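PDB 7D78: DltD domain-containing protein from Beauveria bassiana, which is a thioesterase of the polyketide transferase family that probably releases polyketide chains by cyclising them into medium-ring lactones. Local coordinates for residues Y45-K50 and G79-I84; P158-Y163 and P272-A277; E249-V254 and E280-T285. One frame throughout, in Å; residues are numbered along the deposited sequence. Where two conformers were deposited one is given.

Contact 1 of 3, residues Y45-K50 and G79-I84; sequences YAVDGK and GFNTYI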
ATOM      1  N   TYR A  45     -28.430   5.501  -9.528  1.00 20.41           N
ATOM      2  CA  TYR A  45     -29.858   5.606  -9.233  1.00 25.84           C
ATOM      3  C   TYR A  45     -30.126   7.052  -8.816  1.00 24.42           C
ATOM      4  O   TYR A  45     -29.865   7.431  -7.673  1.00 24.10           O
ATOM      5  CB  TYR A  45     -30.242   4.620  -8.135  1.00 22.82           C
ATOM      6  CG  TYR A  45     -30.131   3.145  -8.501  1.00 23.98           C
ATOM      7  CD1 TYR A  45     -28.889   2.511  -8.571  1.00 28.00           C
ATOM      8  CD2 TYR A  45     -31.272   2.379  -8.742  1.00 27.60           C
ATOM      9  CE1 TYR A  45     -28.784   1.150  -8.883  1.00 22.56           C
ATOM     10  CE2 TYR A  45     -31.181   1.020  -9.059  1.00 30.84           C
ATOM     11  CZ  TYR A  45     -29.933   0.413  -9.126  1.00 30.24           C
ATOM     12  OH  TYR A  45     -29.837  -0.927  -9.437  1.00 29.65           O
ATOM     13  N   ALA A  46     -30.626   7.864  -9.749  1.00 26.46           N
ATOM     14  CA  ALA A  46     -30.783   9.300  -9.544  1.00 24.18           C
ATOM     15  C   ALA A  46     -32.081   9.612  -8.804  1.00 28.64           C
ATOM     16  O   ALA A  46     -33.044   8.847  -8.840  1.00 25.77           O
ATOM     17  CB  ALA A  46     -30.780  10.040 -10.882  1.00 24.56           C
ATOM     18  N   VAL A  47     -32.100  10.757  -8.128  1.00 26.77           N
ATOM     19  CA  VAL A  47     -33.329  11.287  -7.556  1.00 28.50           C
ATOM     20  C   VAL A  47     -33.665  12.578  -8.282  1.00 31.17           C
ATOM     21  O   VAL A  47     -32.813  13.206  -8.918  1.00 26.41           O
ATOM     22  CB  VAL A  47     -33.235  11.522  -6.035  1.00 30.58           C
ATOM     23  CG1 VAL A  47     -32.875  10.222  -5.325  1.00 26.18           C
ATOM     24  CG2 VAL A  47     -32.228  12.627  -5.726  1.00 31.96           C
ATOM     25  N   ASP A  48     -34.939  12.962  -8.206  1.00 33.97           N
ATOM     26  CA  ASP A  48     -35.370  14.210  -8.815  1.00 34.45           C
ATOM     27  C   ASP A  48     -34.804  15.387  -8.035  1.00 28.08           C
ATOM     28  O   ASP A  48     -34.602  15.314  -6.822  1.00 30.86           O
ATOM     29  CB  ASP A  48     -36.898  14.297  -8.854  1.00 33.90           C
ATOM     30  CG  ASP A  48     -37.530  13.169  -9.650  1.00 45.53           C
ATOM     31  OD1 ASP A  48     -37.073  12.902 -10.785  1.00 51.65           O
ATOM     32  OD2 ASP A  48     -38.489  12.548  -9.138  1.00 57.01           O
ATOM     33  N   GLY A  49     -34.539  16.479  -8.746  1.00 27.88           N
ATOM     34  CA  GLY A  49     -34.015  17.657  -8.080  1.00 29.49           C
ATOM     35  C   GLY A  49     -32.548  17.478  -7.749  1.00 28.39           C
ATOM     36  O   GLY A  49     -31.759  16.972  -8.555  1.00 29.73           O
ATOM     37  N   LYS A  50     -32.167  17.896  -6.553  1.00 24.01           N
ATOM     38  CA  LYS A  50     -30.789  17.783  -6.090  1.00 28.46           C
ATOM     39  C   LYS A  50     -30.822  17.228  -4.679  1.00 29.82           C
ATOM     40  O   LYS A  50     -31.578  17.727  -3.844  1.00 24.76           O
ATOM     41  CB  LYS A  50     -30.067  19.139  -6.109  1.00 23.05           C
ATOM     42  CG  LYS A  50     -28.567  19.045  -5.860  1.00 26.25           C
ATOM     43  CD  LYS A  50     -27.913  20.405  -5.809  1.00 25.55           C
ATOM     44  CE  LYS A  50     -26.706  20.442  -6.683  1.00 25.89           C
ATOM     45  NZ  LYS A  50     -26.278  21.819  -7.093  1.00 21.87           N
ATOM     46  N   GLY A  79     -34.786   9.228  -1.292  1.00 26.76           N
ATOM     47  CA  GLY A  79     -34.221  10.508  -1.668  1.00 28.87           C
ATOM     48  C   GLY A  79     -32.713  10.560  -1.802  1.00 28.82           C
ATOM     49  O   GLY A  79     -32.155  11.665  -1.852  1.00 23.99           O
ATOM     50  N   PHE A  80     -32.034   9.414  -1.869  1.00 26.15           N
ATOM     51  CA  PHE A  80     -30.577   9.366  -1.983  1.00 29.05           C
ATOM     52  C   PHE A  80     -30.178   8.912  -3.382  1.00 20.34           C
ATOM     53  O   PHE A  80     -30.486   7.779  -3.773  1.00 21.10           O
ATOM     54  CB  PHE A  80     -29.976   8.414  -0.947  1.00 26.26           C
ATOM     55  CG  PHE A  80     -30.191   8.842   0.478  1.00 27.96           C
ATOM     56  CD1 PHE A  80     -29.308   9.719   1.092  1.00 26.48           C
ATOM     57  CD2 PHE A  80     -31.266   8.354   1.210  1.00 31.51           C
ATOM     58  CE1 PHE A  80     -29.503  10.118   2.412  1.00 31.57           C
ATOM     59  CE2 PHE A  80     -31.468   8.746   2.530  1.00 35.00           C
ATOM     60  CZ  PHE A  80     -30.584   9.628   3.130  1.00 35.09           C
ATOM     61  N   ASN A  81     -29.507   9.788  -4.138  1.00 21.47           N
ATOM     62  CA  ASN A  81     -28.731   9.308  -5.281  1.00 21.15           C
ATOM     63  C   ASN A  81     -27.843   8.173  -4.799  1.00 22.23           C
ATOM     64  O   ASN A  81     -27.207   8.287  -3.752  1.00 24.76           O
ATOM     65  CB  ASN A  81     -27.841  10.401  -5.876  1.00 23.64           C
ATOM     66  CG  ASN A  81     -28.606  11.581  -6.438  1.00 25.95           C
ATOM     67  OD1 ASN A  81     -29.187  11.518  -7.529  1.00 22.47           O
ATOM     68  ND2 ASN A  81     -28.537  12.695  -5.730  1.00 21.67           N
ATOM     69  N   THR A  82     -27.806   7.074  -5.550  1.00 22.50           N
ATOM     70  CA  THR A  82     -26.993   5.928  -5.167  1.00 20.74           C
ATOM     71  C   THR A  82     -26.183   5.448  -6.364  1.00 20.17           C
ATOM     72  O   THR A  82     -26.730   5.257  -7.453  1.00 21.02           O
ATOM     73  CB  THR A  82     -27.857   4.785  -4.611  1.00 20.46           C
ATOM     74  OG1 THR A  82     -28.660   5.276  -3.530  1.00 21.92           O
ATOM     75  CG2 THR A  82     -26.968   3.681  -4.076  1.00 21.01           C
ATOM     76  N   TYR A  83     -24.881   5.262  -6.159  1.00 19.59           N
ATOM     77  CA  TYR A  83     -23.970   4.747  -7.178  1.00 20.73           C
ATOM     78  C   TYR A  83     -23.390   3.430  -6.684  1.00 20.76           C
ATOM     79  O   TYR A  83     -22.692   3.406  -5.666  1.00 19.17           O
ATOM     80  CB  TYR A  83     -22.845   5.751  -7.454  1.00 18.72           C
ATOM     81  CG  TYR A  83     -21.905   5.403  -8.603  1.00 18.83           C
ATOM     82  CD1 TYR A  83     -22.401   5.136  -9.867  1.00 20.54           C
ATOM     83  CD2 TYR A  83     -20.516   5.398  -8.427  1.00 17.52           C
ATOM     84  CE1 TYR A  83     -21.559   4.851 -10.931  1.00 18.92           C
ATOM     85  CE2 TYR A  83     -19.653   5.123  -9.492  1.00 19.23           C
ATOM     86  CZ  TYR A  83     -20.187   4.843 -10.746  1.00 19.90           C
ATOM     87  OH  TYR A  83     -19.366   4.558 -11.826  1.00 18.80           O
ATOM     88  N   ILE A  84     -23.717   2.333  -7.366  0.56 21.48           N
ATOM     89  CA  ILE A  84     -23.033   1.056  -7.178  0.56 20.23           C
ATOM     90  C   ILE A  84     -22.106   0.862  -8.365  0.56 20.44           C
ATOM     91  O   ILE A  84     -22.512   1.075  -9.514  0.56 21.28           O
ATOM     92  CB  ILE A  84     -24.020  -0.122  -7.070  0.56 20.65           C
ATOM     93  CG1 ILE A  84     -25.345   0.290  -6.435  0.56 21.37           C
ATOM     94  CG2 ILE A  84     -23.404  -1.274  -6.283  0.56 16.87           C
ATOM     95  CD1 ILE A  84     -26.354  -0.835  -6.472  0.56 22.08           C
TER
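Tyr45 and Thr82 form an antiparallel hydrogen-bonded pair, their backbones tied in both directions. The bond from Tyr45 N to Thr82 O is short, 2.7 Å, and almost straight at 178°, with the donor nearly in line with the carbonyl. The return bond, Thr82 N to Tyr45 O, is 3.0 Å long, and its donor lies tilted from the carbonyl plane. Tyr45 O also receives a CA-H...O contact from Asn81.

Beyond this pair the strand ladder stops and a side chain takes over. Asn81 CB passes 4.0 Å from Tyr45 O, and CG, set anti to the carbonyl carbon (chi1 -63°), turns the amide toward the departing 45-50 segment. Asn81 OD1 accepts a bond of 3.1 Å from Val47 N, which arrives above the amide plane and not on a lone pair, while Ala46 CA lies beside the same oxygen. Asn81 ND2 has Val47 CG2 at 3.7 Å, a methyl against the amide. Outside the two segments, OD1 also bonds Ser122 OG and ND2 bonds Pro52 O, so the amide is gripped at both ends and its rotation fixed.

Val47 reaches across with its other branch as well: CG1 packs on the backbone at Gly79 and Phe80, 3.5 Å from Gly79 C. At the far end, the tyrosine hydroxyl bonds Arg43. Gly79, with positive phi, is the C-prime residue of the Schellman motif that ends helix 68-77 just ahead of strand 81-86. Strand 39-45 thus ends antiparallel beside strand 81-86, which pairs in parallel with strand 51-57 on its other side: the junction where the antiparallel N-terminal strands give way to the parallel strands of the alpha/beta-hydrolase sheet.

Contact 2 of 3, residues P158-Y163 and P272-A277; sequences PILSFY and PEEQKA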
ATOM      1  N   PRO A 158     -17.319  -5.192   7.933  1.00 22.26           N
ATOM      2  CA  PRO A 158     -15.964  -4.966   7.409  1.00 19.80           C
ATOM      3  C   PRO A 158     -15.025  -6.112   7.770  1.00 21.51           C
ATOM      4  O   PRO A 158     -15.092  -6.672   8.865  1.00 21.47           O
ATOM      5  CB  PRO A 158     -15.533  -3.660   8.088  1.00 22.41           C
ATOM      6  CG  PRO A 158     -16.365  -3.584   9.328  1.00 26.64           C
ATOM      7  CD  PRO A 158     -17.690  -4.186   8.945  1.00 21.13           C
ATOM      8  N   ILE A 159     -14.146  -6.463   6.824  1.00 20.55           N
ATOM      9  CA  ILE A 159     -13.096  -7.452   7.034  1.00 21.75           C
ATOM     10  C   ILE A 159     -11.790  -6.711   7.304  1.00 20.75           C
ATOM     11  O   ILE A 159     -11.375  -5.860   6.508  1.00 19.99           O
ATOM     12  CB  ILE A 159     -12.935  -8.389   5.827  1.00 25.04           C
ATOM     13  CG1 ILE A 159     -14.153  -9.295   5.645  1.00 35.80           C
ATOM     14  CG2 ILE A 159     -11.766  -9.317   6.083  1.00 27.56           C
ATOM     15  CD1 ILE A 159     -14.048 -10.186   4.385  1.00 34.83           C
ATOM     16  N   LEU A 160     -11.118  -7.056   8.406  1.00 20.19           N
ATOM     17  CA  LEU A 160      -9.981  -6.280   8.873  1.00 21.93           C
ATOM     18  C   LEU A 160      -8.677  -7.057   8.979  1.00 22.24           C
ATOM     19  O   LEU A 160      -7.647  -6.460   9.329  1.00 23.69           O
ATOM     20  CB  LEU A 160     -10.309  -5.649  10.232  1.00 21.02           C
ATOM     21  CG  LEU A 160     -11.526  -4.725  10.214  1.00 21.85           C
ATOM     22  CD1 LEU A 160     -12.022  -4.493  11.640  1.00 28.70           C
ATOM     23  CD2 LEU A 160     -11.167  -3.402   9.551  1.00 20.85           C
ATOM     24  N   SER A 161      -8.677  -8.354   8.691  1.00 22.65           N
ATOM     25  CA  SER A 161      -7.455  -9.147   8.665  1.00 21.69           C
ATOM     26  C   SER A 161      -7.626 -10.230   7.607  1.00 21.58           C
ATOM     27  O   SER A 161      -8.751 -10.544   7.200  1.00 22.38           O
ATOM     28  CB  SER A 161      -7.145  -9.771  10.034  1.00 25.58           C
ATOM     29  OG  SER A 161      -8.206 -10.621  10.439  1.00 29.10           O
ATOM     30  N   PHE A 162      -6.500 -10.803   7.166  1.00 18.91           N
ATOM     31  CA  PHE A 162      -6.528 -11.661   5.980  1.00 21.50           C
ATOM     32  C   PHE A 162      -5.641 -12.897   6.075  1.00 26.59           C
ATOM     33  O   PHE A 162      -6.022 -13.964   5.586  1.00 24.79           O
ATOM     34  CB  PHE A 162      -6.157 -10.825   4.753  1.00 20.72           C
ATOM     35  CG  PHE A 162      -7.074  -9.656   4.560  1.00 22.28           C
ATOM     36  CD1 PHE A 162      -8.307  -9.830   3.936  1.00 26.88           C
ATOM     37  CD2 PHE A 162      -6.757  -8.417   5.095  1.00 26.94           C
ATOM     38  CE1 PHE A 162      -9.193  -8.774   3.799  1.00 27.74           C
ATOM     39  CE2 PHE A 162      -7.632  -7.350   4.963  1.00 24.15           C
ATOM     40  CZ  PHE A 162      -8.850  -7.530   4.309  1.00 24.98           C
ATOM     41  N   TYR A 163      -4.466 -12.767   6.681  1.00 22.68           N
ATOM     42  CA  TYR A 163      -3.502 -13.856   6.748  1.00 21.68           C
ATOM     43  C   TYR A 163      -3.676 -14.657   8.033  1.00 24.91           C
ATOM     44  O   TYR A 163      -3.793 -14.083   9.118  1.00 23.89           O
ATOM     45  CB  TYR A 163      -2.077 -13.303   6.683  1.00 22.30           C
ATOM     46  CG  TYR A 163      -1.558 -13.099   5.280  1.00 22.95           C
ATOM     47  CD1 TYR A 163      -1.902 -11.968   4.541  1.00 20.73           C
ATOM     48  CD2 TYR A 163      -0.710 -14.038   4.694  1.00 23.52           C
ATOM     49  CE1 TYR A 163      -1.418 -11.782   3.250  1.00 22.19           C
ATOM     50  CE2 TYR A 163      -0.214 -13.858   3.419  1.00 21.96           C
ATOM     51  CZ  TYR A 163      -0.570 -12.729   2.698  1.00 20.72           C
ATOM     52  OH  TYR A 163      -0.077 -12.574   1.426  1.00 19.80           O
ATOM     53  N   PRO A 272     -16.632 -11.054  14.519  1.00 28.84           N
ATOM     54  CA  PRO A 272     -17.325  -9.900  15.123  1.00 28.65           C
ATOM     55  C   PRO A 272     -16.500  -9.155  16.160  1.00 30.21           C
ATOM     56  O   PRO A 272     -16.587  -7.923  16.222  1.00 28.17           O
ATOM     57  CB  PRO A 272     -18.586 -10.538  15.731  1.00 26.05           C
ATOM     58  CG  PRO A 272     -18.868 -11.703  14.841  1.00 29.50           C
ATOM     59  CD  PRO A 272     -17.505 -12.242  14.436  1.00 29.24           C
ATOM     60  N   GLU A 273     -15.693  -9.845  16.972  1.00 28.08           N
ATOM     61  CA  GLU A 273     -14.913  -9.107  17.962  1.00 31.80           C
ATOM     62  C   GLU A 273     -13.823  -8.264  17.311  1.00 28.87           C
ATOM     63  O   GLU A 273     -13.410  -7.251  17.883  1.00 24.04           O
ATOM     64  CB  GLU A 273     -14.303 -10.057  18.994  1.00 41.35           C
ATOM     65  CG  GLU A 273     -14.100  -9.418  20.377  1.00 53.27           C
ATOM     66  CD  GLU A 273     -15.394  -9.276  21.185  1.00 59.93           C
ATOM     67  OE1 GLU A 273     -16.388  -9.975  20.875  1.00 57.20           O
ATOM     68  OE2 GLU A 273     -15.409  -8.467  22.143  1.00 62.70           O
ATOM     69  N   GLU A 274     -13.344  -8.661  16.126  1.00 27.66           N
ATOM     70  CA  GLU A 274     -12.412  -7.815  15.384  1.00 27.34           C
ATOM     71  C   GLU A 274     -13.102  -6.552  14.888  1.00 27.36           C
ATOM     72  O   GLU A 274     -12.526  -5.454  14.932  1.00 25.33           O
ATOM     73  CB  GLU A 274     -11.815  -8.587  14.201  1.00 28.58           C
ATOM     74  CG  GLU A 274     -10.453  -8.093  13.764  1.00 31.37           C
ATOM     75  CD  GLU A 274      -9.761  -9.050  12.793  1.00 31.03           C
ATOM     76  OE1 GLU A 274     -10.461  -9.729  12.018  1.00 25.87           O
ATOM     77  OE2 GLU A 274      -8.515  -9.121  12.810  1.00 36.81           O
ATOM     78  N   GLN A 275     -14.335  -6.696  14.396  1.00 26.78           N
ATOM     79  CA  GLN A 275     -15.114  -5.536  13.978  1.00 27.49           C
ATOM     80  C   GLN A 275     -15.392  -4.619  15.163  1.00 26.43           C
ATOM     81  O   GLN A 275     -15.204  -3.402  15.076  1.00 25.82           O
ATOM     82  CB  GLN A 275     -16.418  -5.994  13.321  1.00 26.19           C
ATOM     83  CG  GLN A 275     -16.238  -7.009  12.180  1.00 24.01           C
ATOM     84  CD  GLN A 275     -17.546  -7.402  11.530  1.00 19.64           C
ATOM     85  OE1 GLN A 275     -18.458  -6.580  11.401  1.00 21.51           O
ATOM     86  NE2 GLN A 275     -17.652  -8.662  11.119  1.00 21.47           N
ATOM     87  N   LYS A 276     -15.813  -5.197  16.290  1.00 27.52           N
ATOM     88  CA  LYS A 276     -16.098  -4.399  17.480  1.00 25.55           C
ATOM     89  C   LYS A 276     -14.851  -3.683  17.991  1.00 28.43           C
ATOM     90  O   LYS A 276     -14.922  -2.527  18.434  1.00 28.39           O
ATOM     91  CB  LYS A 276     -16.676  -5.298  18.569  1.00 31.66           C
ATOM     92  CG  LYS A 276     -18.105  -5.721  18.322  1.00 32.09           C
ATOM     93  CD  LYS A 276     -18.460  -6.975  19.113  1.00 35.59           C
ATOM     94  CE  LYS A 276     -19.953  -7.263  19.031  1.00 39.40           C
ATOM     95  NZ  LYS A 276     -20.316  -8.618  19.557  1.00 38.95           N
ATOM     96  N   ALA A 277     -13.703  -4.359  17.959  1.00 27.16           N
ATOM     97  CA  ALA A 277     -12.476  -3.736  18.446  1.00 29.01           C
ATOM     98  C   ALA A 277     -12.148  -2.478  17.651  1.00 30.78           C
ATOM     99  O   ALA A 277     -11.758  -1.455  18.226  1.00 27.30           O
ATOM    100  CB  ALA A 277     -11.322  -4.739  18.382  1.00 25.19           C
TER
HETATM  101  O   HOH W   1     -12.016  -8.929  10.029  1.00 26.95           O
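Pro158 opens the contact by laying its ring CD 3.5 Å from Gln275 OE1, the proline ring and the glutamine chain crossing at an angle; Gln275 CG passes equally near Pro158 O. The amide itself is held from outside the pair, OE1 by Thr263 OG1 and NE2 by Ser270 O and Asp267 OD2, the last belonging to a probable Ser-His-Asp triad with Ser134 and His296. Leu160 comes next. Its CD1 reaches the helix backbone, 3.5 Å from Glu274 O, while its N is bridged by a water to Glu274 OE1, with 2.6 Å from the water to each of Leu160 N and Glu274 OE1. Ser161 then donates through OG to Glu274 OE2 at 2.8 Å, on the syn side of that oxygen. Glu274 reaches both partners because its chain runs extended from a CG anti to the backbone N (chi1 -154°), and OE2 also makes a salt bridge with Lys248, which probably stabilises the negative charge. Segment 158-163, the loop after strand 150-156, thus meets the first turn of helix 272-281 through Glu274 and Gln275, with Pro158 and Leu160 resting on Thr138 of helix 135-146 and Gln275 packed on strand 259-264.

Contact 3 of 3, residues E249-V254 and E280-T285; sequences EILKLV and ELFPQT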
ATOM      1  N   GLU A 249      -4.676   0.118  11.054  1.00 21.34           N
ATOM      2  CA  GLU A 249      -3.929   1.353  11.278  1.00 24.43           C
ATOM      3  C   GLU A 249      -4.554   2.515  10.525  1.00 22.74           C
ATOM      4  O   GLU A 249      -4.616   3.633  11.052  1.00 20.30           O
ATOM      5  CB  GLU A 249      -2.464   1.182  10.873  1.00 25.16           C
ATOM      6  CG  GLU A 249      -1.764   0.014  11.546  1.00 26.53           C
ATOM      7  CD  GLU A 249      -1.946   0.008  13.054  1.00 31.69           C
ATOM      8  OE1 GLU A 249      -1.880   1.090  13.676  1.00 27.87           O
ATOM      9  OE2 GLU A 249      -2.153  -1.081  13.615  1.00 36.44           O
ATOM     10  N   ILE A 250      -5.015   2.276   9.291  1.00 16.85           N
ATOM     11  CA  ILE A 250      -5.616   3.357   8.505  1.00 19.15           C
ATOM     12  C   ILE A 250      -6.943   3.798   9.121  1.00 24.17           C
ATOM     13  O   ILE A 250      -7.285   4.990   9.107  1.00 20.12           O
ATOM     14  CB  ILE A 250      -5.790   2.936   7.032  1.00 21.10           C
ATOM     15  CG1 ILE A 250      -4.435   2.567   6.418  1.00 23.58           C
ATOM     16  CG2 ILE A 250      -6.385   4.072   6.228  1.00 22.92           C
ATOM     17  CD1 ILE A 250      -4.553   1.801   5.129  1.00 20.68           C
ATOM     18  N   LEU A 251      -7.703   2.854   9.684  1.00 23.46           N
ATOM     19  CA  LEU A 251      -8.971   3.218  10.306  1.00 23.66           C
ATOM     20  C   LEU A 251      -8.765   4.192  11.459  1.00 24.09           C
ATOM     21  O   LEU A 251      -9.663   4.985  11.769  1.00 24.68           O
ATOM     22  CB  LEU A 251      -9.715   1.968  10.781  1.00 20.35           C
ATOM     23  CG  LEU A 251     -10.868   1.523   9.872  1.00 21.89           C
ATOM     24  CD1 LEU A 251     -10.328   1.070   8.511  1.00 24.44           C
ATOM     25  CD2 LEU A 251     -11.696   0.409  10.524  1.00 25.28           C
ATOM     26  N   LYS A 252      -7.578   4.180  12.079  1.00 21.18           N
ATOM     27  CA  LYS A 252      -7.310   5.110  13.172  1.00 20.57           C
ATOM     28  C   LYS A 252      -7.215   6.547  12.682  1.00 24.49           C
ATOM     29  O   LYS A 252      -7.420   7.470  13.475  1.00 23.78           O
ATOM     30  CB  LYS A 252      -6.034   4.707  13.919  1.00 22.34           C
ATOM     31  CG  LYS A 252      -6.164   3.400  14.690  1.00 23.68           C
ATOM     32  CD  LYS A 252      -4.800   2.822  15.020  1.00 32.10           C
ATOM     33  CE  LYS A 252      -4.917   1.468  15.712  1.00 35.83           C
ATOM     34  NZ  LYS A 252      -3.584   0.980  16.177  1.00 33.56           N
ATOM     35  N   LEU A 253      -6.927   6.755  11.392  1.00 18.40           N
ATOM     36  CA  LEU A 253      -6.960   8.095  10.820  1.00 19.76           C
ATOM     37  C   LEU A 253      -8.382   8.603  10.640  1.00 23.90           C
ATOM     38  O   LEU A 253      -8.580   9.807  10.470  1.00 24.39           O
ATOM     39  CB  LEU A 253      -6.241   8.126   9.471  1.00 18.93           C
ATOM     40  CG  LEU A 253      -4.814   7.583   9.468  1.00 22.11           C
ATOM     41  CD1 LEU A 253      -4.294   7.499   8.049  1.00 20.34           C
ATOM     42  CD2 LEU A 253      -3.915   8.460  10.319  1.00 29.83           C
ATOM     43  N   VAL A 254      -9.377   7.721  10.652  1.00 23.55           N
ATOM     44  CA  VAL A 254     -10.759   8.168  10.525  1.00 20.46           C
ATOM     45  C   VAL A 254     -11.225   8.607  11.905  1.00 24.13           C
ATOM     46  O   VAL A 254     -11.786   7.809  12.666  1.00 23.95           O
ATOM     47  CB  VAL A 254     -11.669   7.068   9.951  1.00 21.04           C
ATOM     48  CG1 VAL A 254     -13.052   7.637   9.639  1.00 21.48           C
ATOM     49  CG2 VAL A 254     -11.038   6.448   8.702  1.00 22.06           C
ATOM     50  N   GLU A 280     -14.743   0.331  18.576  1.00 24.37           N
ATOM     51  CA  GLU A 280     -14.532   0.940  19.885  1.00 32.38           C
ATOM     52  C   GLU A 280     -13.521   2.076  19.825  1.00 32.26           C
ATOM     53  O   GLU A 280     -13.602   3.016  20.622  1.00 28.59           O
ATOM     54  CB  GLU A 280     -14.070  -0.117  20.896  1.00 32.99           C
ATOM     55  CG  GLU A 280     -15.197  -0.711  21.737  1.00 49.50           C
ATOM     56  CD  GLU A 280     -14.765  -1.957  22.503  1.00 66.22           C
ATOM     57  OE1 GLU A 280     -15.470  -2.992  22.425  1.00 66.33           O
ATOM     58  OE2 GLU A 280     -13.718  -1.901  23.185  1.00 72.78           O
ATOM     59  N   LEU A 281     -12.572   2.020  18.887  1.00 27.24           N
ATOM     60  CA  LEU A 281     -11.516   3.025  18.838  1.00 24.07           C
ATOM     61  C   LEU A 281     -11.983   4.376  18.304  1.00 30.30           C
ATOM     62  O   LEU A 281     -11.346   5.390  18.604  1.00 27.00           O
ATOM     63  CB  LEU A 281     -10.354   2.528  17.982  1.00 29.48           C
ATOM     64  CG  LEU A 281      -9.637   1.290  18.523  1.00 31.97           C
ATOM     65  CD1 LEU A 281      -8.484   0.906  17.600  1.00 34.94           C
ATOM     66  CD2 LEU A 281      -9.142   1.556  19.938  1.00 33.12           C
ATOM     67  N   PHE A 282     -13.053   4.415  17.513  1.00 26.82           N
ATOM     68  CA  PHE A 282     -13.463   5.664  16.879  1.00 25.59           C
ATOM     69  C   PHE A 282     -13.820   6.705  17.939  1.00 26.66           C
ATOM     70  O   PHE A 282     -14.649   6.427  18.816  1.00 23.43           O
ATOM     71  CB  PHE A 282     -14.662   5.437  15.955  1.00 21.66           C
ATOM     72  CG  PHE A 282     -14.341   4.659  14.699  1.00 24.95           C
ATOM     73  CD1 PHE A 282     -13.361   5.093  13.820  1.00 26.91           C
ATOM     74  CD2 PHE A 282     -15.045   3.503  14.385  1.00 22.99           C
ATOM     75  CE1 PHE A 282     -13.078   4.381  12.646  1.00 22.63           C
ATOM     76  CE2 PHE A 282     -14.768   2.784  13.215  1.00 24.94           C
ATOM     77  CZ  PHE A 282     -13.780   3.227  12.350  1.00 22.68           C
ATOM     78  N   PRO A 283     -13.218   7.904  17.902  1.00 27.75           N
ATOM     79  CA  PRO A 283     -13.565   8.935  18.898  1.00 25.62           C
ATOM     80  C   PRO A 283     -14.768   9.779  18.510  1.00 28.09           C
ATOM     81  O   PRO A 283     -15.383  10.404  19.380  1.00 30.86           O
ATOM     82  CB  PRO A 283     -12.293   9.789  18.966  1.00 27.36           C
ATOM     83  CG  PRO A 283     -11.717   9.676  17.565  1.00 24.31           C
ATOM     84  CD  PRO A 283     -12.028   8.273  17.109  1.00 22.02           C
ATOM     85  N   GLN A 284     -15.124   9.799  17.228  1.00 23.55           N
ATOM     86  CA  GLN A 284     -16.119  10.733  16.714  1.00 28.72           C
ATOM     87  C   GLN A 284     -17.537  10.180  16.895  1.00 29.27           C
ATOM     88  O   GLN A 284     -17.749   9.116  17.488  1.00 28.39           O
ATOM     89  CB  GLN A 284     -15.833  11.045  15.243  1.00 24.33           C
ATOM     90  CG  GLN A 284     -16.149   9.891  14.287  1.00 22.84           C
ATOM     91  CD  GLN A 284     -14.985   8.942  14.100  1.00 25.87           C
ATOM     92  OE1 GLN A 284     -14.253   8.633  15.044  1.00 25.10           O
ATOM     93  NE2 GLN A 284     -14.813   8.457  12.874  1.00 23.07           N
ATOM     94  N   THR A 285     -18.524  10.910  16.367  1.00 24.12           N
ATOM     95  CA  THR A 285     -19.904  10.428  16.295  1.00 27.81           C
ATOM     96  C   THR A 285     -19.977   9.075  15.599  1.00 27.49           C
ATOM     97  O   THR A 285     -19.445   8.905  14.498  1.00 25.26           O
ATOM     98  CB  THR A 285     -20.761  11.443  15.532  1.00 29.24           C
ATOM     99  OG1 THR A 285     -20.691  12.720  16.177  1.00 31.90           O
ATOM    100  CG2 THR A 285     -22.203  10.986  15.458  1.00 25.84           C
TER
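Phe282 turns CD1, CE1 and CZ of its ring toward Leu251 and Val254, the two ends of a type I turn. Val254 O lies at the ring edge, near the ring plane and 3.3 Å from Phe282 CD1, and Val254 CB sits 4.1 Å from Phe282 CE1. The tip of the ring meets Leu251, whose side chain crosses it obliquely with CD2 4.0 Å from Phe282 CZ. Leu251 O approaches CE1 of the same ring while accepting the backbone bond from Val254 N that belongs to the turn.

Gln284 reaches the Val254 carbonyl by a different route. Its CG stands between the backbone N and the carbonyl carbon (chi1 72°), and the chain bends at chi2, bringing Gln284 NE2 to 3.1 Å from Val254 O. The bond is far from straight, 138° at the hydrogen, and NE2 stands above the carbonyl plane. NE2 also donates to Thr257 O, so one amide group joins two backbone oxygens. A leucine in its place would probably leave both Val254 O and Thr257 O without this shared donor and break the cross-link between them.

Nearer the surface, the side chains of Lys252 and Leu281 cross obliquely, Lys252 CE 4.1 Å from Leu281 CD1. The extended lysine chain ends in a salt bridge, Lys252 NZ 3.0 Å from Glu249 OE1. Glu249, Ile250 and Leu253 also touch the second subunit. The 249-254 segment is thus packed against the link from helix 272-281 to strand 286-291, with Leu251 and Val254 resting on Ala141 and Ala145 of helix 135-146, and Phe282 and Gln284 covering Val259 at the start of strand 259-264.

In the fold
Contacts 2 and 3 are neighbours, their centres about 14 Å apart; both use helix 272-281, one near its start and one at its end, and they meet where Leu160 CD2 packs on Leu251 CD2. Contact 1 stands apart, its centre about 31 Å from that of contact 2 and on the opposite side of the chain's centre. Contacts 1 and 2 are largely buried, contact 3 only partly. Their chemistry follows their place: contact 1 is strand pairing extended by an amide, contact 2 joins loop to helix through a carboxylate and a water close to the probable triad, and contact 3 sets one aromatic ring against side chains and backbone carbonyls, with a single crossing hydrogen bond.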